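Local coordinates for PPC domain-containing protein (Pyrococcus horikoshii, PDB 2DT4) that is of unknown function but belongs to the plant- and prokaryote-conserved (PPC) family and forms an assembly of three copies built largely of beta sheet, at residues A[39-44]-A[115-120]; A[47-52]-A[68-73]; A[72-77]-A[91-96]. All coordinates share one frame; numbering follows the deposited sequence.

Contact 1 of 3, residues A[39-44]-A[115-120]; sequences IINGIG and EIFLQE
Ile39 meets Gln119 as an antiparallel hydrogen-bonded pair in which each backbone serves the other, with Gln119 N 2.9 Å from Ile39 O. Their strands, 38-46 and 114-123, are neighbours in the mixed sheet of the PPC domain. CG1 of Ile39 sits between its own N and carbonyl carbon (chi1 56°), a placement that, with the turn at chi2, carries CD1 to Gln119 CB at 3.8 Å and to Phe117 CE1 at 4.1 Å. With an alanine here, the Phe117 ring would probably lose this methyl neighbour and a gap would open beside Gln119 CB. Ile40 belongs to the other face, where its CG2 touches Leu118 CD1 at 3.7 Å. Asn41 again pairs with two backbone bonds, one nearly linear from Phe117 N to Asn41 O (2.8 Å, 174°). Its amide lies obliquely to the Phe117 ring, the planes 32° apart, with ND2 3.9 Å from Phe117 CD1. At Gly42 a CB would collide with Ile116 CD1. Ile43 and Glu115 form a third reciprocal pair, and the Glu115 carboxylate a salt bridge to Arg128 of the second subunit. Asn41 and Phe117 pack on Ile76 and Ile39, respectively, of that subunit, whereas Leu118 turns to Phe29 and Cys30 of helix 22-33 and Ile116 to Phe14 of strand 5-16, the neighbour of strand 114-123 on its other edge.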
loop_
_atom_site.group_PDB
_atom_site.type_symbol
_atom_site.label_atom_id
_atom_site.label_comp_id
_atom_site.label_asym_id
_atom_site.label_seq_id
_atom_site.Cartn_x
_atom_site.Cartn_y
_atom_site.Cartn_z
ATOM N N ILE A 39 11.293 2.947 -2.738
ATOM C CA ILE A 39 10.074 2.559 -2.053
ATOM C C ILE A 39 9.496 1.498 -2.982
ATOM O O ILE A 39 9.698 1.516 -4.209
ATOM C CB ILE A 39 9.042 3.637 -1.647
ATOM C CG1 ILE A 39 8.582 4.474 -2.861
ATOM C CG2 ILE A 39 9.649 4.492 -0.555
ATOM C CD1 ILE A 39 7.387 3.940 -3.590
ATOM N N ILE A 40 8.813 0.527 -2.387
ATOM C CA ILE A 40 8.206 -0.573 -3.111
ATOM C C ILE A 40 6.767 -0.809 -2.697
ATOM O O ILE A 40 6.374 -0.613 -1.538
ATOM C CB ILE A 40 9.006 -1.895 -2.959
ATOM C CG1 ILE A 40 9.284 -2.211 -1.489
ATOM C CG2 ILE A 40 10.325 -1.773 -3.697
ATOM C CD1 ILE A 40 10.145 -3.467 -1.286
ATOM N N ASN A 41 6.023 -1.360 -3.639
ATOM C CA ASN A 41 4.656 -1.766 -3.316
ATOM C C ASN A 41 4.395 -2.903 -4.281
ATOM O O ASN A 41 4.995 -2.953 -5.343
ATOM C CB ASN A 41 3.566 -0.703 -3.278
ATOM C CG ASN A 41 2.932 -0.425 -4.610
ATOM O OD1 ASN A 41 2.673 -1.325 -5.415
ATOM N ND2 ASN A 41 2.646 0.839 -4.837
ATOM N N GLY A 42 3.563 -3.850 -3.901
ATOM C CA GLY A 42 3.171 -4.871 -4.839
ATOM C C GLY A 42 2.134 -5.848 -4.327
ATOM O O GLY A 42 1.686 -5.768 -3.191
ATOM N N ILE A 43 1.754 -6.728 -5.246
ATOM C CA ILE A 43 0.747 -7.761 -5.055
ATOM C C ILE A 43 1.176 -9.029 -5.774
ATOM O O ILE A 43 2.116 -9.043 -6.575
ATOM C CB ILE A 43 -0.645 -7.295 -5.592
ATOM C CG1 ILE A 43 -0.606 -6.965 -7.089
ATOM C CG2 ILE A 43 -1.184 -6.085 -4.763
ATOM C CD1 ILE A 43 -1.973 -6.630 -7.697
ATOM N N GLY A 44 0.441 -10.087 -5.521
ATOM C CA GLY A 44 0.621 -11.337 -6.228
ATOM C C GLY A 44 0.221 -12.501 -5.366
ATOM O O GLY A 44 -0.853 -12.460 -4.762
ATOM N N GLU A 115 3.940 -8.720 -8.699
ATOM C CA GLU A 115 3.870 -7.573 -9.562
ATOM C C GLU A 115 4.274 -6.426 -8.658
ATOM O O GLU A 115 3.518 -6.009 -7.758
ATOM C CB GLU A 115 2.472 -7.405 -10.161
ATOM C CG GLU A 115 2.147 -8.560 -11.106
ATOM C CD GLU A 115 0.709 -8.627 -11.578
ATOM O OE1 GLU A 115 -0.132 -7.798 -11.189
ATOM O OE2 GLU A 115 0.387 -9.562 -12.347
ATOM N N ILE A 116 5.516 -6.022 -8.851
ATOM C CA ILE A 116 6.156 -5.019 -8.008
ATOM C C ILE A 116 6.382 -3.657 -8.696
ATOM O O ILE A 116 6.869 -3.593 -9.857
ATOM C CB ILE A 116 7.536 -5.606 -7.585
ATOM C CG1 ILE A 116 7.425 -6.979 -6.879
ATOM C CG2 ILE A 116 8.299 -4.607 -6.739
ATOM C CD1 ILE A 116 6.474 -7.082 -5.709
ATOM N N PHE A 117 6.099 -2.616 -7.916
ATOM C CA PHE A 117 6.329 -1.228 -8.277
ATOM C C PHE A 117 7.495 -0.755 -7.412
ATOM O O PHE A 117 7.493 -0.961 -6.199
ATOM C CB PHE A 117 5.118 -0.326 -8.025
ATOM C CG PHE A 117 5.404 1.129 -8.230
ATOM C CD1 PHE A 117 5.543 1.985 -7.159
ATOM C CD2 PHE A 117 5.556 1.638 -9.516
ATOM C CE1 PHE A 117 5.818 3.354 -7.359
ATOM C CE2 PHE A 117 5.823 3.000 -9.709
ATOM C CZ PHE A 117 5.940 3.841 -8.638
ATOM N N LEU A 118 8.478 -0.124 -8.048
ATOM C CA LEU A 118 9.667 0.336 -7.344
ATOM C C LEU A 118 10.022 1.734 -7.795
ATOM O O LEU A 118 10.136 1.985 -8.999
ATOM C CB LEU A 118 10.819 -0.621 -7.579
ATOM C CG LEU A 118 12.045 -0.334 -6.739
ATOM C CD1 LEU A 118 12.805 -1.618 -6.495
ATOM C CD2 LEU A 118 12.990 0.703 -7.367
ATOM N N GLN A 119 10.154 2.663 -6.843
ATOM C CA GLN A 119 10.468 4.055 -7.140
ATOM C C GLN A 119 11.759 4.409 -6.427
ATOM O O GLN A 119 11.801 4.517 -5.188
ATOM C CB GLN A 119 9.323 5.000 -6.706
ATOM C CG GLN A 119 9.657 6.485 -6.834
ATOM C CD GLN A 119 9.933 6.846 -8.293
ATOM O OE1 GLN A 119 11.079 7.220 -8.655
ATOM N NE2 GLN A 119 8.936 6.696 -9.128
ATOM N N GLU A 120 12.789 4.663 -7.229
ATOM C CA GLU A 120 14.074 5.066 -6.687
ATOM C C GLU A 120 13.978 6.491 -6.177
ATOM O O GLU A 120 13.277 7.302 -6.773
ATOM C CB GLU A 120 15.138 4.997 -7.799
ATOM C CG GLU A 120 16.502 5.492 -7.401
ATOM C CD GLU A 120 17.485 5.497 -8.537
ATOM O OE1 GLU A 120 18.672 5.208 -8.251
ATOM O OE2 GLU A 120 17.089 5.798 -9.689
#

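Contact 2 of 3, residues A[47-52]-A[68-73]; sequences KNPKIG and GSYELI
Asn48 holds both backbone polar atoms of Gly68, the O by its own N and the N by its side-chain OD1, at a corner where the chain leaves strand 38-46 and enters strand 49-55 of a different sheet of the PPC domain. The main-chain N of Asn48 gives its hydrogen to Gly68 O at 2.9 Å, while its side-chain OD1 receives Gly68 N, also at 2.9 Å and with a nearly straight N-H...O angle of 170°. The side chain therefore does for Gly68 N what a backbone carbonyl does elsewhere in a sheet. It can do so because CG lies anti to the carbonyl carbon, beside the backbone N (chi1 -45°), which brings both groups of Asn48 to the same glycine. In both bonds the donor is tilted from the plane of the carbonyl it meets, by 31° at Gly68 O. Besides this one hydrogen bond, Gly68 O receives a CA-H...O contact from Lys47 CA at 3.4 Å and lies in plane at the edge of the Tyr70 ring.

Beside this pair of bonds, Lys47 and Ser69 form an antiparallel non-hydrogen-bonded pair. The extended lysine chain runs past the serine hydroxyl, with Lys47 CE 3.4 Å from Ser69 OG, and carries its charge onward to a salt bridge between NZ and Glu56 of the second subunit. Ser69 O is likewise satisfied there, by the hydroxyl of Tyr53 of the second subunit. Pro49, which has no N-H to place, accepts a backbone bond from Leu66 and offers its ring carbons across the contact. The proline and tyrosine side chains cross at about a right angle, with Pro49 CD 4.1 Å from Tyr70 CD1.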
loop_
_atom_site.group_PDB
_atom_site.type_symbol
_atom_site.label_atom_id
_atom_site.label_comp_id
_atom_site.label_asym_id
_atom_site.label_seq_id
_atom_site.Cartn_x
_atom_site.Cartn_y
_atom_site.Cartn_z
ATOM N N LYS A 47 4.384 -18.484 -1.991
ATOM C CA LYS A 47 4.300 -19.850 -1.470
ATOM C C LYS A 47 5.210 -20.033 -0.273
ATOM O O LYS A 47 6.355 -19.583 -0.276
ATOM C CB LYS A 47 4.683 -20.831 -2.578
ATOM C CG LYS A 47 3.611 -20.904 -3.674
ATOM C CD LYS A 47 3.826 -21.980 -4.730
ATOM C CE LYS A 47 2.694 -21.983 -5.738
ATOM N NZ LYS A 47 2.883 -23.021 -6.818
ATOM N N ASN A 48 4.676 -20.694 0.763
ATOM C CA ASN A 48 5.373 -20.890 2.020
ATOM C C ASN A 48 6.044 -19.622 2.573
ATOM O O ASN A 48 7.239 -19.660 2.935
ATOM C CB ASN A 48 6.382 -22.014 1.875
ATOM C CG ASN A 48 5.806 -23.220 1.140
ATOM O OD1 ASN A 48 4.787 -23.786 1.527
ATOM N ND2 ASN A 48 6.467 -23.611 0.045
ATOM N N PRO A 49 5.307 -18.505 2.639
ATOM C CA PRO A 49 5.902 -17.274 3.166
ATOM C C PRO A 49 6.214 -17.401 4.653
ATOM O O PRO A 49 5.492 -18.047 5.401
ATOM C CB PRO A 49 4.845 -16.209 2.877
ATOM C CG PRO A 49 3.554 -16.953 2.873
ATOM C CD PRO A 49 3.896 -18.276 2.266
ATOM N N LYS A 50 7.310 -16.786 5.057
ATOM C CA LYS A 50 7.638 -16.655 6.474
ATOM C C LYS A 50 7.458 -15.204 6.858
ATOM O O LYS A 50 8.012 -14.322 6.188
ATOM C CB LYS A 50 9.063 -17.097 6.767
ATOM C CG LYS A 50 9.318 -18.535 6.395
ATOM C CD LYS A 50 10.660 -19.017 6.887
ATOM C CE LYS A 50 10.799 -20.504 6.656
ATOM N NZ LYS A 50 11.438 -20.789 5.376
ATOM N N ILE A 51 6.711 -14.972 7.946
ATOM C CA ILE A 51 6.479 -13.616 8.447
ATOM C C ILE A 51 7.087 -13.488 9.842
ATOM O O ILE A 51 7.316 -14.483 10.517
ATOM C CB ILE A 51 4.959 -13.247 8.428
ATOM C CG1 ILE A 51 4.146 -14.274 9.212
ATOM C CG2 ILE A 51 4.497 -13.069 6.988
ATOM C CD1 ILE A 51 2.666 -13.932 9.380
ATOM N N GLY A 52 7.334 -12.261 10.237
ATOM C CA GLY A 52 7.933 -11.942 11.520
ATOM C C GLY A 52 7.170 -10.920 12.330
ATOM O O GLY A 52 6.620 -9.963 11.794
ATOM N N GLY A 68 1.955 -23.318 1.921
ATOM C CA GLY A 68 1.104 -23.271 0.755
ATOM C C GLY A 68 1.008 -21.874 0.172
ATOM O O GLY A 68 1.795 -20.988 0.497
ATOM N N SER A 69 0.074 -21.702 -0.745
ATOM C CA SER A 69 -0.108 -20.452 -1.456
ATOM C C SER A 69 -0.959 -19.478 -0.645
ATOM O O SER A 69 -2.007 -19.830 -0.128
ATOM C CB SER A 69 -0.779 -20.703 -2.803
ATOM O OG SER A 69 0.102 -21.452 -3.628
ATOM N N TYR A 70 -0.459 -18.259 -0.543
ATOM C CA TYR A 70 -1.187 -17.155 0.039
ATOM C C TYR A 70 -1.259 -16.028 -0.965
ATOM O O TYR A 70 -0.236 -15.671 -1.595
ATOM C CB TYR A 70 -0.498 -16.667 1.320
ATOM C CG TYR A 70 -0.765 -17.500 2.543
ATOM C CD1 TYR A 70 -0.127 -18.740 2.750
ATOM C CD2 TYR A 70 -1.652 -17.046 3.515
ATOM C CE1 TYR A 70 -0.395 -19.507 3.914
ATOM C CE2 TYR A 70 -1.918 -17.794 4.657
ATOM C CZ TYR A 70 -1.304 -19.018 4.836
ATOM O OH TYR A 70 -1.582 -19.762 5.974
ATOM N N GLU A 71 -2.428 -15.414 -1.093
ATOM C CA GLU A 71 -2.554 -14.196 -1.889
ATOM C C GLU A 71 -1.736 -13.074 -1.211
ATOM O O GLU A 71 -1.868 -12.812 0.005
ATOM C CB GLU A 71 -4.016 -13.758 -2.099
ATOM C CG GLU A 71 -4.845 -14.756 -2.907
ATOM C CD GLU A 71 -4.536 -14.774 -4.394
ATOM O OE1 GLU A 71 -4.755 -15.817 -5.057
ATOM O OE2 GLU A 71 -4.100 -13.750 -4.963
ATOM N N LEU A 72 -0.869 -12.442 -1.985
ATOM C CA LEU A 72 -0.061 -11.326 -1.509
ATOM C C LEU A 72 -0.919 -10.078 -1.686
ATOM O O LEU A 72 -0.974 -9.498 -2.750
ATOM C CB LEU A 72 1.241 -11.263 -2.326
ATOM C CG LEU A 72 2.544 -10.629 -1.776
ATOM C CD1 LEU A 72 3.402 -9.975 -2.822
ATOM C CD2 LEU A 72 2.535 -9.956 -0.416
ATOM N N ILE A 73 -1.648 -9.730 -0.626
ATOM C CA ILE A 73 -2.632 -8.669 -0.663
ATOM C C ILE A 73 -1.951 -7.310 -0.655
ATOM O O ILE A 73 -2.307 -6.426 -1.428
ATOM C CB ILE A 73 -3.600 -8.806 0.519
ATOM C CG1 ILE A 73 -4.431 -10.082 0.377
ATOM C CG2 ILE A 73 -4.431 -7.509 0.757
ATOM C CD1 ILE A 73 -5.170 -10.478 1.632
#

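Contact 3 of 3, residues A[72-77]-A[91-96]; sequences LISLIG and HVSLGN
Strands 72-77 and 91-95 run antiparallel, their axes 171° apart, and a classic beta bulge interrupts the pairing where Ile73 and Ser74 both face Ser93. Ser93 O takes a hydrogen bond from Ile73 N at 2.9 Å and a weak one from Ser74 N; beyond the bulge regular pairing resumes, with Ile76 and His91 bonded in both directions. The extra residue belongs to one arm of the hairpin formed by strands 69-82 and 85-95.

On the face carrying Ser74 and Ser93, the two hydroxyls meet: Ser93 OG donates to Ser74 OG at 2.7 Å. Ser74 OG in turn donates to a water, also at 2.7 Å, and the water donates to His91 O, so a chain of hydrogen bonds ties the bulge to the Ile76-His91 pair. Both OG atoms stand between N and the carbonyl carbon of their own residue (chi1 65° in Ser74), which brings the two hydroxyl oxygens together. This face packs against the neighbouring copies, Ser74 and Ser93 touching Ile73 of the third subunit. Within the chain, CD1 of the bulge residue Ile73 reaches Gly95 N at 3.5 Å, where a CB on the glycine would be a tight fit.

The other face is apolar. Leu72 crosses Val92 at about a right angle, and its CD2 reaches both Val92 CG1, at 3.5 Å, and Leu94 CD2, at 4.0 Å.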
loop_
_atom_site.group_PDB
_atom_site.type_symbol
_atom_site.label_atom_id
_atom_site.label_comp_id
_atom_site.label_asym_id
_atom_site.label_seq_id
_atom_site.Cartn_x
_atom_site.Cartn_y
_atom_site.Cartn_z
ATOM N N LEU A 72 -0.869 -12.442 -1.985
ATOM C CA LEU A 72 -0.061 -11.326 -1.509
ATOM C C LEU A 72 -0.919 -10.078 -1.686
ATOM O O LEU A 72 -0.974 -9.498 -2.750
ATOM C CB LEU A 72 1.241 -11.263 -2.326
ATOM C CG LEU A 72 2.544 -10.629 -1.776
ATOM C CD1 LEU A 72 3.402 -9.975 -2.822
ATOM C CD2 LEU A 72 2.535 -9.956 -0.416
ATOM N N ILE A 73 -1.648 -9.730 -0.626
ATOM C CA ILE A 73 -2.632 -8.669 -0.663
ATOM C C ILE A 73 -1.951 -7.310 -0.655
ATOM O O ILE A 73 -2.307 -6.426 -1.428
ATOM C CB ILE A 73 -3.600 -8.806 0.519
ATOM C CG1 ILE A 73 -4.431 -10.082 0.377
ATOM C CG2 ILE A 73 -4.431 -7.509 0.757
ATOM C CD1 ILE A 73 -5.170 -10.478 1.632
ATOM N N SER A 74 -0.899 -7.199 0.140
ATOM C CA SER A 74 -0.086 -5.997 0.136
ATOM C C SER A 74 1.329 -6.342 0.457
ATOM O O SER A 74 1.547 -7.130 1.330
ATOM C CB SER A 74 -0.590 -4.964 1.146
ATOM O OG SER A 74 -0.485 -5.396 2.485
ATOM N N LEU A 75 2.240 -5.584 -0.317
ATOM C CA LEU A 75 3.602 -5.594 0.047
ATOM C C LEU A 75 3.878 -4.120 0.041
ATOM O O LEU A 75 3.568 -3.444 -0.927
ATOM C CB LEU A 75 4.500 -6.320 -0.972
ATOM C CG LEU A 75 5.954 -6.144 -0.517
ATOM C CD1 LEU A 75 6.730 -7.398 -0.684
ATOM C CD2 LEU A 75 6.595 -4.949 -1.123
ATOM N N ILE A 76 4.480 -3.630 1.127
ATOM C CA ILE A 76 4.826 -2.221 1.221
ATOM C C ILE A 76 6.169 -2.246 1.863
ATOM O O ILE A 76 6.372 -2.965 2.829
ATOM C CB ILE A 76 3.870 -1.333 2.041
ATOM C CG1 ILE A 76 2.475 -1.316 1.390
ATOM C CG2 ILE A 76 4.417 0.061 2.140
ATOM C CD1 ILE A 76 1.467 -0.593 2.195
ATOM N N GLY A 77 7.101 -1.472 1.352
ATOM C CA GLY A 77 8.388 -1.426 1.994
ATOM C C GLY A 77 9.356 -0.480 1.341
ATOM O O GLY A 77 8.970 0.415 0.608
ATOM N N HIS A 91 6.817 -5.329 4.678
ATOM C CA HIS A 91 5.763 -6.002 5.448
ATOM C C HIS A 91 4.719 -6.473 4.464
ATOM O O HIS A 91 4.534 -5.876 3.408
ATOM C CB HIS A 91 5.092 -5.073 6.464
ATOM C CG HIS A 91 5.936 -4.795 7.670
ATOM N ND1 HIS A 91 5.457 -4.932 8.952
ATOM C CD2 HIS A 91 7.238 -4.452 7.792
ATOM C CE1 HIS A 91 6.407 -4.612 9.813
ATOM N NE2 HIS A 91 7.499 -4.314 9.137
ATOM N N VAL A 92 4.092 -7.596 4.817
ATOM C CA VAL A 92 3.091 -8.186 3.893
ATOM C C VAL A 92 1.820 -8.554 4.625
ATOM O O VAL A 92 1.836 -8.904 5.802
ATOM C CB VAL A 92 3.655 -9.457 3.203
ATOM C CG1 VAL A 92 4.725 -9.108 2.203
ATOM C CG2 VAL A 92 4.123 -10.473 4.231
ATOM N N SER A 93 0.726 -8.543 3.854
ATOM C CA SER A 93 -0.556 -9.040 4.313
ATOM C C SER A 93 -0.839 -10.144 3.277
ATOM O O SER A 93 -0.587 -9.981 2.058
ATOM C CB SER A 93 -1.685 -8.036 4.430
ATOM O OG SER A 93 -2.003 -7.540 3.204
ATOM N N LEU A 94 -1.206 -11.297 3.828
ATOM C CA LEU A 94 -1.378 -12.520 3.076
ATOM C C LEU A 94 -2.735 -13.156 3.291
ATOM O O LEU A 94 -3.171 -13.360 4.439
ATOM C CB LEU A 94 -0.309 -13.425 3.633
ATOM C CG LEU A 94 1.145 -12.989 3.463
ATOM C CD1 LEU A 94 2.014 -13.848 4.294
ATOM C CD2 LEU A 94 1.601 -13.024 2.044
ATOM N N GLY A 95 -3.401 -13.493 2.194
ATOM C CA GLY A 95 -4.721 -14.083 2.244
ATOM C C GLY A 95 -4.736 -15.571 2.033
ATOM O O GLY A 95 -4.164 -16.104 1.080
ATOM N N ASN A 96 -5.459 -16.262 2.898
ATOM C CA ASN A 96 -5.584 -17.705 2.780
ATOM C C ASN A 96 -6.820 -18.070 1.975
ATOM O O ASN A 96 -7.511 -17.205 1.441
ATOM C CB ASN A 96 -5.444 -18.443 4.136
ATOM C CG ASN A 96 -6.752 -18.631 4.935
ATOM O OD1 ASN A 96 -6.727 -19.361 5.963
ATOM N ND2 ASN A 96 -7.829 -18.014 4.545
HETATM O O HOH W 1 1.924 -4.488 3.363
#

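Along the chain the segments come as 39-44, 47-52, 68-73, then 72-77 overlapping it, 91-96 and last 115-120, so contacts 2 and 3 lie within the loop that contact 1 closes. Their centres are about 8 Å apart and they share Leu72 and Ile73; contact 1 is centred about 12 Å from contact 3 and about 17 Å from contact 2. Strand 69-82 connects all three: it pairs with strand 85-95, starts at the corner of contact 2, and binds strand 38-46 through Gly44 O to Leu72 N and Ile40 N to Gly77 O. Strands 114-123, 38-46, 69-82 and 85-95 thus lie consecutively in one mixed sheet, which meets the neighbouring subunits, while strand 49-55 departs into the smaller antiparallel sheet.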